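Coclaurine N-methyltransferase (Coptis japonica, PDB 6GKV) transfers a methyl group from S-adenosyl-L-methionine to the ring nitrogen of coclaurine and related tetrahydroisoquinolines in plant alkaloid biosynthesis. Local coordinates at residues F200-S214 with M256-D270. Residues are numbered along the deposited sequence; the frame is centred on the assembly and turned at random.
Sequences FEHMKNYELLLRKIS and MIIPSASFFLYFQDD. With SAH (S-adenosyl-L-homocysteine), chain C.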
ATOM      1  N   PHE A 200      18.150  -1.065   1.183  1.00 34.98           N
ATOM      2  CA  PHE A 200      17.260  -2.222   1.324  1.00 31.28           C
ATOM      3  C   PHE A 200      17.154  -3.069   0.084  1.00 34.13           C
ATOM      4  O   PHE A 200      16.896  -4.274   0.179  1.00 44.61           O
ATOM      5  CB  PHE A 200      15.843  -1.760   1.726  1.00 40.81           C
ATOM      6  CG  PHE A 200      15.697  -1.442   3.183  1.00 41.48           C
ATOM      7  CD1 PHE A 200      16.782  -0.993   3.929  1.00 42.29           C
ATOM      8  CD2 PHE A 200      14.484  -1.642   3.827  1.00 51.01           C
ATOM      9  CE1 PHE A 200      16.653  -0.718   5.300  1.00 52.18           C
ATOM     10  CE2 PHE A 200      14.348  -1.375   5.207  1.00 46.95           C
ATOM     11  CZ  PHE A 200      15.431  -0.913   5.939  1.00 38.26           C
ATOM     12  N   GLU A 201      17.343  -2.442  -1.080  1.00 29.55           N
ATOM     13  CA  GLU A 201      17.363  -3.153  -2.361  1.00 40.67           C
ATOM     14  C   GLU A 201      18.370  -4.320  -2.408  1.00 41.63           C
ATOM     15  O   GLU A 201      18.241  -5.234  -3.235  1.00 37.68           O
ATOM     16  CB  GLU A 201      17.669  -2.170  -3.503  1.00 41.09           C
ATOM     17  CG  GLU A 201      16.537  -1.144  -3.781  1.00 40.33           C
ATOM     18  CD  GLU A 201      16.743   0.187  -3.075  1.00 40.31           C
ATOM     19  OE1 GLU A 201      17.192   0.195  -1.919  1.00 41.61           O
ATOM     20  OE2 GLU A 201      16.483   1.239  -3.697  1.00 47.28           O
ATOM     21  N   HIS A 202      19.367  -4.269  -1.523  1.00 44.55           N
ATOM     22  CA  HIS A 202      20.412  -5.293  -1.398  1.00 39.81           C
ATOM     23  C   HIS A 202      20.129  -6.288  -0.285  1.00 40.36           C
ATOM     24  O   HIS A 202      20.839  -7.277  -0.116  1.00 43.99           O
ATOM     25  CB  HIS A 202      21.750  -4.623  -1.128  1.00 37.82           C
ATOM     26  CG  HIS A 202      22.200  -3.716  -2.227  1.00 43.73           C
ATOM     27  ND1 HIS A 202      22.350  -4.144  -3.530  1.00 46.79           N
ATOM     28  CD2 HIS A 202      22.556  -2.408  -2.216  1.00 42.91           C
ATOM     29  CE1 HIS A 202      22.773  -3.139  -4.276  1.00 49.75           C
ATOM     30  NE2 HIS A 202      22.907  -2.076  -3.502  1.00 49.57           N
ATOM     31  N   MET A 203      19.097  -5.993   0.499  1.00 42.19           N
ATOM     32  CA  MET A 203      18.736  -6.827   1.634  1.00 39.28           C
ATOM     33  C   MET A 203      17.642  -7.782   1.227  1.00 38.74           C
ATOM     34  O   MET A 203      17.169  -7.723   0.103  1.00 36.32           O
ATOM     35  CB  MET A 203      18.289  -5.973   2.817  1.00 40.38           C
ATOM     36  CG  MET A 203      19.249  -4.855   3.151  1.00 45.55           C
ATOM     37  SD  MET A 203      20.850  -5.454   3.736  1.00 46.50           S
ATOM     38  CE  MET A 203      21.971  -4.544   2.673  1.00 51.73           C
ATOM     39  N   LYS A 204      17.244  -8.650   2.152  1.00 43.29           N
ATOM     40  CA  LYS A 204      16.210  -9.633   1.893  1.00 42.23           C
ATOM     41  C   LYS A 204      15.151  -9.582   2.986  1.00 47.39           C
ATOM     42  O   LYS A 204      14.074  -9.019   2.790  1.00 51.90           O
ATOM     43  CB  LYS A 204      16.806 -11.039   1.806  1.00 53.45           C
ATOM     44  CG  LYS A 204      17.828 -11.214   0.697  1.00 59.43           C
ATOM     45  CD  LYS A 204      17.226 -10.881  -0.665  1.00 59.00           C
ATOM     46  CE  LYS A 204      18.222 -11.142  -1.806  1.00 63.33           C
ATOM     47  NZ  LYS A 204      17.792 -10.435  -3.044  1.00 63.37           N
ATOM     48  N   ASN A 205      15.466 -10.170   4.138  1.00 41.54           N
ATOM     49  CA  ASN A 205      14.521 -10.228   5.245  1.00 41.65           C
ATOM     50  C   ASN A 205      14.363  -8.880   5.961  1.00 52.24           C
ATOM     51  O   ASN A 205      15.079  -8.583   6.927  1.00 47.46           O
ATOM     52  CB  ASN A 205      14.925 -11.303   6.252  1.00 34.34           C
ATOM     53  CG  ASN A 205      13.863 -11.538   7.312  1.00 46.11           C
ATOM     54  OD1 ASN A 205      13.122 -10.628   7.681  1.00 41.81           O
ATOM     55  ND2 ASN A 205      13.782 -12.766   7.808  1.00 51.94           N
ATOM     56  N   TYR A 206      13.369  -8.112   5.509  1.00 51.91           N
ATOM     57  CA  TYR A 206      13.128  -6.748   5.966  1.00 45.46           C
ATOM     58  C   TYR A 206      12.559  -6.682   7.374  1.00 38.52           C
ATOM     59  O   TYR A 206      12.788  -5.722   8.112  1.00 47.53           O
ATOM     60  CB  TYR A 206      12.173  -6.056   5.007  1.00 50.33           C
ATOM     61  CG  TYR A 206      12.713  -5.810   3.618  1.00 48.68           C
ATOM     62  CD1 TYR A 206      13.933  -5.185   3.425  1.00 45.72           C
ATOM     63  CD2 TYR A 206      11.989  -6.196   2.500  1.00 52.53           C
ATOM     64  CE1 TYR A 206      14.415  -4.953   2.156  1.00 46.24           C
ATOM     65  CE2 TYR A 206      12.461  -5.966   1.226  1.00 52.43           C
ATOM     66  CZ  TYR A 206      13.676  -5.349   1.056  1.00 47.83           C
ATOM     67  OH  TYR A 206      14.146  -5.108  -0.225  1.00 44.45           O
ATOM     68  N   GLU A 207      11.807  -7.699   7.753  1.00 37.53           N
ATOM     69  CA  GLU A 207      11.302  -7.763   9.125  1.00 45.15           C
ATOM     70  C   GLU A 207      12.481  -7.828  10.123  1.00 44.25           C
ATOM     71  O   GLU A 207      12.466  -7.133  11.144  1.00 47.22           O
ATOM     72  CB  GLU A 207      10.355  -8.966   9.301  1.00 48.77           C
ATOM     73  CG  GLU A 207       9.890  -9.214  10.736  1.00 57.50           C
ATOM     74  CD  GLU A 207       9.242 -10.583  10.927  1.00 69.97           C
ATOM     75  OE1 GLU A 207       8.576 -11.071   9.995  1.00 72.79           O
ATOM     76  OE2 GLU A 207       9.413 -11.185  12.006  1.00 78.38           O
ATOM     77  N   LEU A 208      13.502  -8.638   9.822  1.00 41.17           N
ATOM     78  CA  LEU A 208      14.670  -8.748  10.720  1.00 50.13           C
ATOM     79  C   LEU A 208      15.518  -7.479  10.675  1.00 46.45           C
ATOM     80  O   LEU A 208      15.910  -6.961  11.707  1.00 49.86           O
ATOM     81  CB  LEU A 208      15.534  -9.966  10.383  1.00 45.83           C
ATOM     82  CG  LEU A 208      14.968 -11.329  10.802  1.00 51.91           C
ATOM     83  CD1 LEU A 208      15.923 -12.455  10.431  1.00 54.04           C
ATOM     84  CD2 LEU A 208      14.660 -11.377  12.291  1.00 50.46           C
ATOM     85  N   LEU A 209      15.768  -6.961   9.482  1.00 45.90           N
ATOM     86  CA  LEU A 209      16.511  -5.710   9.332  1.00 49.76           C
ATOM     87  C   LEU A 209      15.843  -4.514  10.043  1.00 53.53           C
ATOM     88  O   LEU A 209      16.518  -3.752  10.746  1.00 55.45           O
ATOM     89  CB  LEU A 209      16.687  -5.385   7.843  1.00 44.92           C
ATOM     90  CG  LEU A 209      17.595  -4.187   7.601  1.00 46.51           C
ATOM     91  CD1 LEU A 209      18.940  -4.451   8.261  1.00 51.73           C
ATOM     92  CD2 LEU A 209      17.770  -3.944   6.137  1.00 51.36           C
ATOM     93  N   LEU A 210      14.532  -4.339   9.849  1.00 40.28           N
ATOM     94  CA  LEU A 210      13.809  -3.245  10.499  1.00 42.56           C
ATOM     95  C   LEU A 210      13.658  -3.453  12.017  1.00 52.04           C
ATOM     96  O   LEU A 210      13.641  -2.474  12.782  1.00 48.92           O
ATOM     97  CB  LEU A 210      12.432  -3.045   9.843  1.00 41.15           C
ATOM     98  CG  LEU A 210      12.541  -2.301   8.496  1.00 43.67           C
ATOM     99  CD1 LEU A 210      11.234  -2.300   7.731  1.00 39.54           C
ATOM    100  CD2 LEU A 210      13.057  -0.862   8.659  1.00 39.70           C
ATOM    101  N   ARG A 211      13.568  -4.706  12.467  1.00 49.29           N
ATOM    102  CA  ARG A 211      13.600  -4.954  13.902  1.00 54.19           C
ATOM    103  C   ARG A 211      14.912  -4.407  14.477  1.00 60.62           C
ATOM    104  O   ARG A 211      14.913  -3.697  15.491  1.00 62.36           O
ATOM    105  CB  ARG A 211      13.445  -6.450  14.228  1.00 55.77           C
ATOM    106  CG  ARG A 211      13.265  -6.764  15.743  1.00 56.40           C
ATOM    107  CD  ARG A 211      12.921  -8.241  15.991  1.00 60.44           C
ATOM    108  NE  ARG A 211      11.908  -8.729  15.053  1.00 75.00           N
ATOM    109  CZ  ARG A 211      10.596  -8.496  15.157  1.00 87.36           C
ATOM    110  NH1 ARG A 211      10.117  -7.785  16.172  1.00100.69           N
ATOM    111  NH2 ARG A 211       9.754  -8.975  14.249  1.00 78.54           N
ATOM    112  N   LYS A 212      16.022  -4.720  13.813  1.00 53.65           N
ATOM    113  CA  LYS A 212      17.337  -4.277  14.272  1.00 59.28           C
ATOM    114  C   LYS A 212      17.441  -2.744  14.287  1.00 66.85           C
ATOM    115  O   LYS A 212      17.806  -2.150  15.296  1.00 72.54           O
ATOM    116  CB  LYS A 212      18.447  -4.885  13.392  1.00 60.04           C
ATOM    117  CG  LYS A 212      19.847  -4.406  13.733  1.00 65.53           C
ATOM    118  CD  LYS A 212      20.903  -5.018  12.826  1.00 75.06           C
ATOM    119  CE  LYS A 212      21.212  -6.456  13.203  1.00 78.84           C
ATOM    120  NZ  LYS A 212      22.017  -7.116  12.157  1.00 79.45           N
ATOM    121  N   ILE A 213      17.102  -2.114  13.169  1.00 62.48           N
ATOM    122  CA  ILE A 213      17.219  -0.664  13.029  1.00 58.80           C
ATOM    123  C   ILE A 213      16.360   0.118  14.043  1.00 57.93           C
ATOM    124  O   ILE A 213      16.758   1.192  14.527  1.00 48.71           O
ATOM    125  CB  ILE A 213      16.851  -0.242  11.585  1.00 49.83           C
ATOM    126  CG1 ILE A 213      17.896  -0.792  10.603  1.00 51.57           C
ATOM    127  CG2 ILE A 213      16.778   1.270  11.457  1.00 40.66           C
ATOM    128  CD1 ILE A 213      17.598  -0.461   9.162  1.00 47.00           C
ATOM    129  N   SER A 214      15.185  -0.420  14.371  1.00 59.67           N
ATOM    130  CA  SER A 214      14.274   0.264  15.291  1.00 60.89           C
ATOM    131  C   SER A 214      14.877   0.308  16.687  1.00 69.07           C
ATOM    132  O   SER A 214      14.643   1.251  17.441  1.00 79.85           O
ATOM    133  CB  SER A 214      12.901  -0.417  15.332  1.00 50.60           C
ATOM    134  OG  SER A 214      12.973  -1.691  15.947  1.00 47.90           O
ATOM    135  N   MET A 256      19.829  -7.895  -5.845  1.00 41.15           N
ATOM    136  CA  MET A 256      18.877  -6.793  -5.990  1.00 52.17           C
ATOM    137  C   MET A 256      17.430  -7.227  -5.882  1.00 43.33           C
ATOM    138  O   MET A 256      17.044  -8.273  -6.411  1.00 38.11           O
ATOM    139  CB  MET A 256      19.083  -6.077  -7.327  1.00 58.82           C
ATOM    140  CG  MET A 256      20.220  -5.066  -7.310  1.00 64.95           C
ATOM    141  SD  MET A 256      19.624  -3.463  -6.744  1.00 67.63           S
ATOM    142  CE  MET A 256      18.007  -3.539  -7.449  1.00 25.82           C
ATOM    143  N   ILE A 257      16.645  -6.412  -5.185  1.00 45.74           N
ATOM    144  CA  ILE A 257      15.184  -6.537  -5.138  1.00 43.07           C
ATOM    145  C   ILE A 257      14.550  -5.219  -5.595  1.00 38.60           C
ATOM    146  O   ILE A 257      15.037  -4.130  -5.260  1.00 31.43           O
ATOM    147  CB  ILE A 257      14.669  -6.895  -3.722  1.00 47.63           C
ATOM    148  CG1 ILE A 257      14.810  -8.386  -3.448  1.00 57.94           C
ATOM    149  CG2 ILE A 257      13.221  -6.582  -3.580  1.00 36.47           C
ATOM    150  CD1 ILE A 257      14.415  -8.760  -2.033  1.00 59.86           C
ATOM    151  N   ILE A 258      13.507  -5.317  -6.415  1.00 31.25           N
ATOM    152  CA  ILE A 258      12.712  -4.134  -6.746  1.00 40.69           C
ATOM    153  C   ILE A 258      11.401  -4.166  -5.969  1.00 37.17           C
ATOM    154  O   ILE A 258      10.496  -4.947  -6.308  1.00 37.15           O
ATOM    155  CB  ILE A 258      12.402  -4.044  -8.251  1.00 47.06           C
ATOM    156  CG1 ILE A 258      13.687  -4.213  -9.057  1.00 34.61           C
ATOM    157  CG2 ILE A 258      11.692  -2.724  -8.569  1.00 42.31           C
ATOM    158  CD1 ILE A 258      14.692  -3.102  -8.827  1.00 37.87           C
ATOM    159  N   PRO A 259      11.305  -3.353  -4.902  1.00 26.73           N
ATOM    160  CA  PRO A 259      10.050  -3.346  -4.132  1.00 41.02           C
ATOM    161  C   PRO A 259       8.925  -2.579  -4.853  1.00 36.91           C
ATOM    162  O   PRO A 259       9.177  -1.755  -5.725  1.00 40.47           O
ATOM    163  CB  PRO A 259      10.440  -2.651  -2.798  1.00 26.45           C
ATOM    164  CG  PRO A 259      11.927  -2.276  -2.914  1.00 29.81           C
ATOM    165  CD  PRO A 259      12.289  -2.372  -4.389  1.00 22.35           C
ATOM    166  N   SER A 260       7.684  -2.883  -4.515  1.00 41.23           N
ATOM    167  CA  SER A 260       6.568  -1.990  -4.838  1.00 37.63           C
ATOM    168  C   SER A 260       6.724  -0.715  -4.058  1.00 34.93           C
ATOM    169  O   SER A 260       7.400  -0.687  -3.025  1.00 38.30           O
ATOM    170  CB  SER A 260       5.238  -2.635  -4.484  1.00 37.30           C
ATOM    171  OG  SER A 260       5.293  -3.027  -3.121  1.00 39.31           O
ATOM    172  N   ALA A 261       6.080   0.341  -4.528  1.00 43.25           N
ATOM    173  CA  ALA A 261       6.074   1.582  -3.764  1.00 39.14           C
ATOM    174  C   ALA A 261       5.417   1.367  -2.395  1.00 33.26           C
ATOM    175  O   ALA A 261       5.759   2.050  -1.437  1.00 31.60           O
ATOM    176  CB  ALA A 261       5.376   2.682  -4.537  1.00 35.77           C
ATOM    177  N   SER A 262       4.510   0.393  -2.309  1.00 37.42           N
ATOM    178  CA  SER A 262       3.779   0.071  -1.068  1.00 44.85           C
ATOM    179  C   SER A 262       4.482  -0.884  -0.114  1.00 44.42           C
ATOM    180  O   SER A 262       3.895  -1.278   0.893  1.00 42.54           O
ATOM    181  CB  SER A 262       2.436  -0.568  -1.412  1.00 43.46           C
ATOM    182  OG  SER A 262       2.657  -1.916  -1.833  1.00 47.79           O
ATOM    183  N   PHE A 263       5.708  -1.278  -0.435  1.00 42.85           N
ATOM    184  CA  PHE A 263       6.254  -2.537   0.087  1.00 40.79           C
ATOM    185  C   PHE A 263       6.496  -2.530   1.595  1.00 38.15           C
ATOM    186  O   PHE A 263       6.121  -3.470   2.297  1.00 46.29           O
ATOM    187  CB  PHE A 263       7.568  -2.913  -0.649  1.00 30.41           C
ATOM    188  CG  PHE A 263       7.832  -4.403  -0.678  1.00 26.49           C
ATOM    189  CD1 PHE A 263       6.976  -5.252  -1.367  1.00 32.72           C
ATOM    190  CD2 PHE A 263       8.917  -4.951  -0.021  1.00 32.83           C
ATOM    191  CE1 PHE A 263       7.205  -6.628  -1.394  1.00 40.68           C
ATOM    192  CE2 PHE A 263       9.162  -6.337  -0.034  1.00 29.80           C
ATOM    193  CZ  PHE A 263       8.307  -7.172  -0.700  1.00 35.28           C
ATOM    194  N   PHE A 264       7.093  -1.463   2.099  1.00 37.28           N
ATOM    195  CA  PHE A 264       7.486  -1.440   3.486  1.00 38.45           C
ATOM    196  C   PHE A 264       6.336  -1.045   4.378  1.00 45.95           C
ATOM    197  O   PHE A 264       6.446  -1.098   5.596  1.00 46.12           O
ATOM    198  CB  PHE A 264       8.686  -0.531   3.645  1.00 42.73           C
ATOM    199  CG  PHE A 264       9.856  -0.995   2.838  1.00 37.87           C
ATOM    200  CD1 PHE A 264      10.468  -2.201   3.138  1.00 49.88           C
ATOM    201  CD2 PHE A 264      10.318  -0.265   1.756  1.00 38.23           C
ATOM    202  CE1 PHE A 264      11.547  -2.673   2.382  1.00 53.61           C
ATOM    203  CE2 PHE A 264      11.390  -0.725   1.001  1.00 52.11           C
ATOM    204  CZ  PHE A 264      12.003  -1.936   1.312  1.00 51.99           C
ATOM    205  N   LEU A 265       5.205  -0.708   3.761  1.00 46.36           N
ATOM    206  CA  LEU A 265       3.961  -0.581   4.491  1.00 46.26           C
ATOM    207  C   LEU A 265       3.619  -1.927   5.132  1.00 48.68           C
ATOM    208  O   LEU A 265       2.792  -2.004   6.051  1.00 41.70           O
ATOM    209  CB  LEU A 265       2.822  -0.120   3.566  1.00 47.05           C
ATOM    210  CG  LEU A 265       2.980   1.247   2.869  1.00 48.60           C
ATOM    211  CD1 LEU A 265       1.754   1.598   2.050  1.00 32.83           C
ATOM    212  CD2 LEU A 265       3.306   2.382   3.851  1.00 41.64           C
ATOM    213  N   TYR A 266       4.249  -2.992   4.634  1.00 43.63           N
ATOM    214  CA  TYR A 266       3.914  -4.344   5.069  1.00 39.54           C
ATOM    215  C   TYR A 266       4.919  -4.854   6.080  1.00 37.76           C
ATOM    216  O   TYR A 266       4.875  -6.017   6.480  1.00 35.22           O
ATOM    217  CB  TYR A 266       3.846  -5.292   3.873  1.00 39.33           C
ATOM    218  CG  TYR A 266       2.620  -5.112   2.996  1.00 41.68           C
ATOM    219  CD1 TYR A 266       1.365  -5.576   3.414  1.00 39.17           C
ATOM    220  CD2 TYR A 266       2.712  -4.494   1.758  1.00 43.01           C
ATOM    221  CE1 TYR A 266       0.239  -5.420   2.637  1.00 31.39           C
ATOM    222  CE2 TYR A 266       1.568  -4.330   0.941  1.00 43.47           C
ATOM    223  CZ  TYR A 266       0.342  -4.804   1.392  1.00 42.09           C
ATOM    224  OH  TYR A 266      -0.782  -4.664   0.607  1.00 42.59           O
ATOM    225  N   PHE A 267       5.834  -3.976   6.475  1.00 32.57           N
ATOM    226  CA  PHE A 267       6.893  -4.321   7.418  1.00 37.89           C
ATOM    227  C   PHE A 267       6.892  -3.297   8.563  1.00 43.88           C
ATOM    228  O   PHE A 267       7.799  -2.465   8.695  1.00 40.70           O
ATOM    229  CB  PHE A 267       8.255  -4.389   6.697  1.00 38.92           C
ATOM    230  CG  PHE A 267       8.403  -5.608   5.811  1.00 33.69           C
ATOM    231  CD1 PHE A 267       8.741  -6.855   6.360  1.00 38.54           C
ATOM    232  CD2 PHE A 267       8.199  -5.515   4.446  1.00 26.03           C
ATOM    233  CE1 PHE A 267       8.859  -7.987   5.559  1.00 36.90           C
ATOM    234  CE2 PHE A 267       8.282  -6.640   3.636  1.00 31.65           C
ATOM    235  CZ  PHE A 267       8.629  -7.882   4.190  1.00 36.42           C
ATOM    236  N   GLN A 268       5.835  -3.359   9.372  1.00 45.09           N
ATOM    237  CA  GLN A 268       5.581  -2.355  10.392  1.00 48.37           C
ATOM    238  C   GLN A 268       5.372  -2.991  11.753  1.00 50.15           C
ATOM    239  O   GLN A 268       4.617  -2.463  12.578  1.00 43.75           O
ATOM    240  CB  GLN A 268       4.363  -1.499  10.017  1.00 46.74           C
ATOM    241  CG  GLN A 268       4.631  -0.605   8.831  1.00 46.11           C
ATOM    242  CD  GLN A 268       3.589   0.484   8.645  1.00 49.53           C
ATOM    243  OE1 GLN A 268       3.605   1.496   9.339  1.00 45.28           O
ATOM    244  NE2 GLN A 268       2.685   0.284   7.691  1.00 51.90           N
ATOM    245  N   ASP A 269       6.052  -4.118  11.978  1.00 48.92           N
ATOM    246  CA  ASP A 269       6.031  -4.790  13.267  1.00 49.99           C
ATOM    247  C   ASP A 269       6.743  -4.006  14.376  1.00 51.33           C
ATOM    248  O   ASP A 269       6.412  -4.173  15.541  1.00 55.31           O
ATOM    249  CB  ASP A 269       6.651  -6.171  13.151  1.00 53.73           C
ATOM    250  CG  ASP A 269       5.797  -7.126  12.360  1.00 62.44           C
ATOM    251  OD1 ASP A 269       4.657  -6.761  12.014  1.00 68.23           O
ATOM    252  OD2 ASP A 269       6.250  -8.258  12.102  1.00 60.42           O
ATOM    253  N   ASP A 270       7.718  -3.169  14.026  1.00 50.96           N
ATOM    254  CA  ASP A 270       8.537  -2.497  15.040  1.00 55.82           C
ATOM    255  C   ASP A 270       8.783  -1.033  14.702  1.00 52.81           C
ATOM    256  O   ASP A 270       9.494  -0.328  15.421  1.00 58.06           O
ATOM    257  CB  ASP A 270       9.894  -3.198  15.210  1.00 53.60           C
ATOM    258  CG  ASP A 270       9.764  -4.695  15.375  1.00 51.66           C
ATOM    259  OD1 ASP A 270       9.359  -5.162  16.459  1.00 50.47           O
ATOM    260  OD2 ASP A 270      10.056  -5.405  14.396  1.00 49.60           O
TER
HETATM  261  N   SAH C 501      23.590   5.778   0.393  1.00 52.43           N
HETATM  262  CA  SAH C 501      24.640   6.141  -0.548  1.00 58.27           C
HETATM  263  CB  SAH C 501      24.959   4.982  -1.481  1.00 61.14           C
HETATM  264  CG  SAH C 501      23.784   4.081  -1.852  1.00 62.33           C
HETATM  265  SD  SAH C 501      24.346   2.619  -2.769  1.00 71.02           S
HETATM  266  C   SAH C 501      24.262   7.361  -1.373  1.00 56.36           C
HETATM  267  O   SAH C 501      23.079   7.704  -1.396  1.00 58.08           O
HETATM  268  OXT SAH C 501      25.108   8.004  -2.018  1.00 51.87           O
HETATM  269  C5' SAH C 501      24.145   1.505  -1.351  1.00 53.42           C
HETATM  270  C4' SAH C 501      25.114   1.766  -0.192  1.00 68.55           C
HETATM  271  O4' SAH C 501      24.912   0.819   0.845  1.00 70.32           O
HETATM  272  C3' SAH C 501      26.574   1.650  -0.606  1.00 76.99           C
HETATM  273  O3' SAH C 501      27.320   2.613   0.094  1.00 82.08           O
HETATM  274  C2' SAH C 501      27.022   0.297  -0.112  1.00 71.42           C
HETATM  275  O2' SAH C 501      28.383   0.368   0.234  1.00 71.09           O
HETATM  276  C1' SAH C 501      26.110   0.095   1.098  1.00 67.04           C
HETATM  277  N9  SAH C 501      25.829  -1.329   1.390  1.00 62.24           N
HETATM  278  C8  SAH C 501      25.355  -2.304   0.537  1.00 66.04           C
HETATM  279  N7  SAH C 501      25.247  -3.466   1.231  1.00 65.32           N
HETATM  280  C5  SAH C 501      25.646  -3.249   2.515  1.00 60.28           C
HETATM  281  C6  SAH C 501      25.749  -4.076   3.640  1.00 69.53           C
HETATM  282  N6  SAH C 501      25.415  -5.368   3.581  1.00 75.98           N
HETATM  283  N1  SAH C 501      26.207  -3.542   4.831  1.00 67.44           N
HETATM  284  C2  SAH C 501      26.567  -2.208   4.903  1.00 60.64           C
HETATM  285  N3  SAH C 501      26.462  -1.397   3.791  1.00 50.05           N
HETATM  286  C4  SAH C 501      26.014  -1.912   2.620  1.00 51.24           C
HETATM  287  O   HOH W   1      10.117  -5.113  11.580  1.00 52.80           O
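Tyr206 packs among Phe263, Phe264 and Phe267 in a buried aromatic contact that joins the start of helix 206-215, and the loop after strand 191-197, to the irregular chain preceding strand 272-279. Phe264 drives its edge into one face of the Tyr206 ring, CE1 lying over the ring centre with the planes at 83°, while Lys204 O covers the opposite face. Tyr206 in turn presents its own edge to the face of Phe267, and its CB sits 3.7 Å from the centroid of that ring, a CH-pi contact. Phe263 meets Tyr206 rim to rim, and the edge of Phe200 is directed at Phe264; flat phenylalanines suit this interior, meeting neighbours by edge or face. With CG beside its backbone N (chi1 -67°), the tyrosine ring is directed back toward the 3-10 segment 200-202, where OH donates to Phe200 O at 2.9 Å, so its ring fills the core and its hydroxyl pins the turn. Before this cluster in both segments, Ile257 N donates to Glu201 O (2.8 Å), the one direct hydrogen bond between backbones here. On the partly exposed side of the helix, the multi-donor guanidinium of Arg211 serves two carboxylates: NH1 bridges Asp270 OD1 (2.7 Å) and NH2 holds Glu207 OE2. Arg59 pairs with Glu207 and Asp269, and Ser272 and Lys350 of the second subunit also hold Asp269. The cluster packs behind the loop following strand 191-197 of this Rossmann-like methyltransferase; through His202, hydrogen-bonded to Tyr75, that loop touches S-adenosyl-L-homocysteine and N-methylheliamine, while Met203 borders the adenine.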